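Long-range contact in extracellular solute-binding protein, family 1 (Trichodesmium erythraeum IMS101, PDB 6G7N), which binds ferric iron and probably delivers it, as the solute-binding component, to an ABC transporter for iron uptake: residues Ile140-Glu151 and Val298-Ala306. Sequence-based numbering, arbitrary orientation. Where two conformers were deposited one is given.
Sequences IYNQSLIASLIE and VYGKLNADA. With FE (Fe (III) ion), chain E.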
ATOM      1  N   ILE A 140       4.028   6.106  -5.977  1.00 11.03           N
ATOM      2  CA  ILE A 140       2.651   6.241  -5.510  1.00 10.93           C
ATOM      3  C   ILE A 140       2.527   6.183  -3.987  1.00 10.22           C
ATOM      4  O   ILE A 140       1.667   6.856  -3.436  1.00 10.32           O
ATOM      5  CB  ILE A 140       1.729   5.191  -6.215  1.00 12.58           C
ATOM      6  CG1 ILE A 140       0.245   5.491  -5.986  1.00 14.48           C
ATOM      7  CG2 ILE A 140       2.024   3.774  -5.726  1.00 14.05           C
ATOM      8  CD1 ILE A 140      -0.275   6.709  -6.691  1.00 17.42           C
ATOM      9  N   TYR A 141       3.371   5.395  -3.306  1.00 10.03           N
ATOM     10  CA  TYR A 141       3.262   5.319  -1.856  1.00  9.83           C
ATOM     11  C   TYR A 141       3.486   6.690  -1.215  1.00  9.25           C
ATOM     12  O   TYR A 141       2.793   7.091  -0.275  1.00  9.67           O
ATOM     13  CB  TYR A 141       4.230   4.321  -1.244  1.00 10.04           C
ATOM     14  CG  TYR A 141       4.343   2.969  -1.921  1.00 10.06           C
ATOM     15  CD1 TYR A 141       3.215   2.323  -2.444  1.00 10.93           C
ATOM     16  CD2 TYR A 141       5.552   2.310  -2.000  1.00 10.33           C
ATOM     17  CE1 TYR A 141       3.323   1.086  -3.051  1.00 12.42           C
ATOM     18  CE2 TYR A 141       5.673   1.048  -2.591  1.00 11.49           C
ATOM     19  CZ  TYR A 141       4.558   0.424  -3.100  1.00 11.96           C
ATOM     20  OH  TYR A 141       4.669  -0.789  -3.709  1.00 15.56           O
ATOM     21  N   ASN A 142       4.508   7.388  -1.718  1.00 10.06           N
ATOM     22  CA  ASN A 142       4.817   8.722  -1.242  1.00  9.71           C
ATOM     23  C   ASN A 142       3.720   9.719  -1.621  1.00  9.57           C
ATOM     24  O   ASN A 142       3.367  10.586  -0.818  1.00 10.23           O
ATOM     25  CB  ASN A 142       6.135   9.203  -1.853  1.00 10.51           C
ATOM     26  CG  ASN A 142       7.350   8.591  -1.207  1.00 11.05           C
ATOM     27  OD1 ASN A 142       7.295   8.083  -0.076  1.00 11.65           O
ATOM     28  ND2 ASN A 142       8.504   8.689  -1.902  1.00 12.14           N
ATOM     29  N   GLN A 143       3.221   9.635  -2.849  1.00  9.78           N
ATOM     30  CA  GLN A 143       2.139  10.514  -3.262  1.00  9.88           C
ATOM     31  C   GLN A 143       0.927  10.345  -2.329  1.00  9.89           C
ATOM     32  O   GLN A 143       0.312  11.324  -1.905  1.00  9.96           O
ATOM     33  CB  GLN A 143       1.759  10.259  -4.712  1.00 10.66           C
ATOM     34  CG  GLN A 143       2.850  10.655  -5.688  1.00 11.45           C
ATOM     35  CD  GLN A 143       2.619  10.173  -7.094  1.00 12.05           C
ATOM     36  OE1 GLN A 143       1.586   9.598  -7.409  1.00 13.85           O
ATOM     37  NE2 GLN A 143       3.604  10.379  -7.948  1.00 14.31           N
ATOM     38  N   SER A 144       0.611   9.092  -1.974  1.00  9.46           N
ATOM     39  CA  SER A 144      -0.527   8.843  -1.114  1.00  9.40           C
ATOM     40  C   SER A 144      -0.316   9.359   0.312  1.00  8.97           C
ATOM     41  O   SER A 144      -1.238   9.890   0.928  1.00  9.35           O
ATOM     42  CB  SER A 144      -0.888   7.346  -1.131  1.00  9.83           C
ATOM     43  OG  SER A 144      -1.488   7.056  -2.394  1.00 11.26           O
ATOM     44  N   LEU A 145       0.909   9.188   0.835  1.00  9.31           N
ATOM     45  CA  LEU A 145       1.195   9.745   2.155  1.00  9.67           C
ATOM     46  C   LEU A 145       1.088  11.276   2.146  1.00  9.37           C
ATOM     47  O   LEU A 145       0.486  11.865   3.045  1.00  9.84           O
ATOM     48  CB  LEU A 145       2.569   9.285   2.630  1.00 10.36           C
ATOM     49  CG  LEU A 145       3.006   9.880   3.959  1.00 10.98           C
ATOM     50  CD1 LEU A 145       2.149   9.444   5.140  1.00 11.63           C
ATOM     51  CD2 LEU A 145       4.442   9.457   4.237  1.00 13.12           C
ATOM     52  N   ILE A 146       1.667  11.912   1.139  1.00  9.62           N
ATOM     53  CA  ILE A 146       1.554  13.363   1.044  1.00  9.71           C
ATOM     54  C   ILE A 146       0.106  13.813   0.864  1.00  9.24           C
ATOM     55  O   ILE A 146      -0.304  14.816   1.460  1.00  9.66           O
ATOM     56  CB  ILE A 146       2.547  13.915   0.007  1.00 10.98           C
ATOM     57  CG1 ILE A 146       3.975  13.999   0.571  1.00 14.83           C
ATOM     58  CG2 ILE A 146       2.180  15.345  -0.404  1.00 11.84           C
ATOM     59  CD1 ILE A 146       4.521  12.983   1.516  1.00 16.45           C
ATOM     60  N   ALA A 147      -0.660  13.090   0.047  1.00  9.28           N
ATOM     61  CA  ALA A 147      -2.077  13.381  -0.071  1.00  9.78           C
ATOM     62  C   ALA A 147      -2.773  13.368   1.291  1.00  9.30           C
ATOM     63  O   ALA A 147      -3.594  14.246   1.590  1.00 10.01           O
ATOM     64  CB  ALA A 147      -2.738  12.407  -1.037  1.00  9.92           C
ATOM     65  N   SER A 148      -2.440  12.371   2.121  1.00  9.36           N
ATOM     66  CA  SER A 148      -3.040  12.319   3.463  1.00  9.59           C
ATOM     67  C   SER A 148      -2.700  13.562   4.298  1.00  9.43           C
ATOM     68  O   SER A 148      -3.531  14.067   5.060  1.00 10.26           O
ATOM     69  CB  SER A 148      -2.672  11.019   4.183  1.00 10.65           C
ATOM     70  OG  SER A 148      -1.410  11.045   4.794  1.00 11.78           O
ATOM     71  N   LEU A 149      -1.462  14.042   4.155  1.00  9.37           N
ATOM     72  CA  LEU A 149      -1.020  15.227   4.896  1.00  9.85           C
ATOM     73  C   LEU A 149      -1.694  16.502   4.384  1.00  9.80           C
ATOM     74  O   LEU A 149      -2.023  17.395   5.172  1.00 10.53           O
ATOM     75  CB  LEU A 149       0.503  15.343   4.873  1.00 10.32           C
ATOM     76  CG  LEU A 149       1.237  14.208   5.596  1.00 11.33           C
ATOM     77  CD1 LEU A 149       2.721  14.265   5.300  1.00 14.00           C
ATOM     78  CD2 LEU A 149       0.979  14.256   7.084  1.00 14.07           C
ATOM     79  N   ILE A 150      -1.941  16.591   3.072  1.00  9.42           N
ATOM     80  CA  ILE A 150      -2.690  17.713   2.532  1.00 10.19           C
ATOM     81  C   ILE A 150      -4.142  17.680   3.012  1.00 10.36           C
ATOM     82  O   ILE A 150      -4.709  18.716   3.366  1.00 11.24           O
ATOM     83  CB  ILE A 150      -2.630  17.724   0.987  1.00 10.69           C
ATOM     84  CG1 ILE A 150      -1.195  17.969   0.501  1.00 11.26           C
ATOM     85  CG2 ILE A 150      -3.578  18.783   0.421  1.00 12.08           C
ATOM     86  CD1 ILE A 150      -1.009  17.667  -0.960  1.00 12.51           C
ATOM     87  N   GLU A 151      -4.740  16.496   3.051  1.00 10.12           N
ATOM     88  CA  GLU A 151      -6.098  16.371   3.586  1.00 10.77           C
ATOM     89  C   GLU A 151      -6.180  16.901   5.016  1.00 10.98           C
ATOM     90  O   GLU A 151      -7.121  17.608   5.361  1.00 13.19           O
ATOM     91  CB  GLU A 151      -6.545  14.933   3.509  1.00 11.21           C
ATOM     92  CG  GLU A 151      -7.900  14.628   4.134  1.00 12.86           C
ATOM     93  CD  GLU A 151      -9.117  15.079   3.376  1.00 14.34           C
ATOM     94  OE1 GLU A 151      -8.975  15.671   2.289  1.00 17.23           O
ATOM     95  OE2 GLU A 151     -10.244  14.805   3.863  1.00 15.96           O
ATOM     96  N   VAL A 298      -9.289   9.089  -0.174  1.00  9.68           N
ATOM     97  CA  VAL A 298      -8.725  10.449  -0.080  1.00 10.95           C
ATOM     98  C   VAL A 298      -7.370  10.525  -0.763  1.00  9.86           C
ATOM     99  O   VAL A 298      -6.987  11.565  -1.319  1.00 11.31           O
ATOM    100  CB  VAL A 298      -8.607  10.854   1.423  1.00 14.41           C
ATOM    101  CG1 VAL A 298      -7.731  12.070   1.612  1.00 17.11           C
ATOM    102  CG2 VAL A 298     -10.000  11.078   1.991  1.00 15.90           C
ATOM    103  N   TYR A 299      -6.608   9.428  -0.678  1.00 10.37           N
ATOM    104  CA  TYR A 299      -5.237   9.392  -1.233  0.50 11.61           C
ATOM    105  C   TYR A 299      -5.249   9.594  -2.708  1.00 11.70           C
ATOM    106  O   TYR A 299      -4.366  10.224  -3.298  1.00 12.81           O
ATOM    107  CB  TYR A 299      -4.531   8.050  -1.036  0.50 11.63           C
ATOM    108  CG  TYR A 299      -4.451   7.550   0.364  0.50 11.25           C
ATOM    109  CD1 TYR A 299      -4.707   8.383   1.442  0.50 11.07           C
ATOM    110  CD2 TYR A 299      -4.162   6.216   0.610  0.50 11.46           C
ATOM    111  CE1 TYR A 299      -4.710   7.893   2.738  0.50 12.15           C
ATOM    112  CE2 TYR A 299      -4.124   5.734   1.904  0.50 11.40           C
ATOM    113  CZ  TYR A 299      -4.401   6.580   2.964  0.50 11.05           C
ATOM    114  OH  TYR A 299      -4.402   6.113   4.252  0.50 12.94           O
ATOM    115  N   GLY A 300      -6.244   9.009  -3.357  1.00 11.99           N
ATOM    116  CA  GLY A 300      -6.449   9.218  -4.797  1.00 12.73           C
ATOM    117  C   GLY A 300      -7.034  10.569  -5.121  1.00 12.27           C
ATOM    118  O   GLY A 300      -6.569  11.262  -6.037  1.00 13.63           O
ATOM    119  N   LYS A 301      -8.060  10.932  -4.385  1.00 12.06           N
ATOM    120  CA  LYS A 301      -8.664  12.283  -4.594  1.00 13.50           C
ATOM    121  C   LYS A 301      -7.656  13.446  -4.585  1.00 13.11           C
ATOM    122  O   LYS A 301      -7.754  14.393  -5.395  1.00 14.89           O
ATOM    123  CB  LYS A 301      -9.742  12.524  -3.549  1.00 14.78           C
ATOM    124  CG  LYS A 301     -10.581  13.726  -3.806  1.00 20.42           C
ATOM    125  CD  LYS A 301     -11.797  13.760  -2.916  1.00 26.53           C
ATOM    126  CE  LYS A 301     -12.686  14.933  -3.306  1.00 33.37           C
ATOM    127  NZ  LYS A 301     -14.092  14.805  -2.812  1.00 41.66           N
ATOM    128  N   LEU A 302      -6.667  13.335  -3.692  0.50 11.87           N
ATOM    129  CA  LEU A 302      -5.661  14.396  -3.565  0.50 11.51           C
ATOM    130  C   LEU A 302      -4.317  14.038  -4.185  0.50 11.16           C
ATOM    131  O   LEU A 302      -3.323  14.720  -3.941  0.50 12.01           O
ATOM    132  CB  LEU A 302      -5.490  14.781  -2.112  0.50 11.85           C
ATOM    133  CG  LEU A 302      -6.674  15.564  -1.592  0.50 12.97           C
ATOM    134  CD1 LEU A 302      -6.613  15.645  -0.092  0.50 12.40           C
ATOM    135  CD2 LEU A 302      -6.684  16.961  -2.219  0.50 15.67           C
ATOM    136  N   ASN A 303      -4.286  13.016  -5.025  1.00 11.60           N
ATOM    137  CA  ASN A 303      -3.047  12.624  -5.689  1.00 11.77           C
ATOM    138  C   ASN A 303      -2.460  13.768  -6.528  1.00 11.76           C
ATOM    139  O   ASN A 303      -1.263  14.027  -6.468  1.00 12.12           O
ATOM    140  CB  ASN A 303      -3.293  11.395  -6.552  1.00 12.31           C
ATOM    141  CG  ASN A 303      -2.058  10.981  -7.333  1.00 13.09           C
ATOM    142  OD1 ASN A 303      -1.874  11.386  -8.469  1.00 15.56           O
ATOM    143  ND2 ASN A 303      -1.196  10.216  -6.699  1.00 14.14           N
ATOM    144  N   ALA A 304      -3.299  14.445  -7.320  1.00 13.48           N
ATOM    145  CA  ALA A 304      -2.788  15.544  -8.155  1.00 13.61           C
ATOM    146  C   ALA A 304      -2.209  16.664  -7.301  1.00 13.20           C
ATOM    147  O   ALA A 304      -1.162  17.247  -7.644  1.00 13.96           O
ATOM    148  CB  ALA A 304      -3.883  16.083  -9.067  1.00 15.49           C
ATOM    149  N   ASP A 305      -2.845  16.965  -6.175  1.00 13.10           N
ATOM    150  CA  ASP A 305      -2.343  17.993  -5.260  1.00 13.24           C
ATOM    151  C   ASP A 305      -1.006  17.578  -4.651  1.00 11.69           C
ATOM    152  O   ASP A 305      -0.112  18.402  -4.478  1.00 12.44           O
ATOM    153  CB  ASP A 305      -3.368  18.294  -4.151  1.00 16.13           C
ATOM    154  CG  ASP A 305      -4.562  19.187  -4.610  1.00 25.42           C
ATOM    155  OD1 ASP A 305      -4.600  19.643  -5.755  1.00 31.86           O
ATOM    156  OD2 ASP A 305      -5.449  19.477  -3.774  1.00 33.47           O
ATOM    157  N   ALA A 306      -0.852  16.299  -4.337  1.00 11.40           N
ATOM    158  CA  ALA A 306       0.407  15.783  -3.842  1.00 10.92           C
ATOM    159  C   ALA A 306       1.542  15.958  -4.836  1.00 11.00           C
ATOM    160  O   ALA A 306       2.636  16.419  -4.501  1.00 11.72           O
ATOM    161  CB  ALA A 306       0.276  14.323  -3.408  1.00 11.05           C
TER
HETATM  162 FE    FE E 403       5.349  -2.429  -2.897  1.00 13.05          FE
HETATM  163  O   HOH W   1      -2.054   9.039  -4.280  1.00 15.51           O
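A147 and A306 interlock knobs-into-holes where the first turns of helix 140-167 pack against the broken pair of C-terminal helices, 297-301 and 303-312, in this periplasmic-binding-protein fold. The methyl of A147 enters the pocket formed by V298, Y299, N303 and A306, with CB 3.5 Å from Y299 O; that of A306 fills the hollow between Q143, I146, A147 and I150, its CB 3.7 Å from I146 CG2. The small side chain of A147 lets the backbones close to 5.1 Å, A147 CA to L302 CA. I150 brings CD1 against the backbone between D305 and A306. At the outer edge E151, its CG anti to the backbone N (chi1 175°), crosses V298 and L302 at about a right angle and lays its aliphatic part on V298, E151 CG 3.6 Å from V298 CG1. The Y299 ring meets S144 O and S148 CB obliquely, while its hydroxyl bonds V231 O.

Polar contacts gather at the iron-side end. N303 ND2 donates to Q143 OE1 (2.9 Å, N-H...O 159°), the two amide planes 64° apart; R65 bonds N303 OD1, and S137 O receives Q143 NE2. A leucine in place of Q143 would probably leave one N-H of N303 ND2 without its acceptor and S137 O without this donor. One turn before S144, which also bonds D59, Y141 on the same helix binds the ferric ion with Y197 and Y198. A water takes a bond from N303 ND2 and donates to Y299 O and to S144 OG, 2.8 Å from that hydroxyl oxygen.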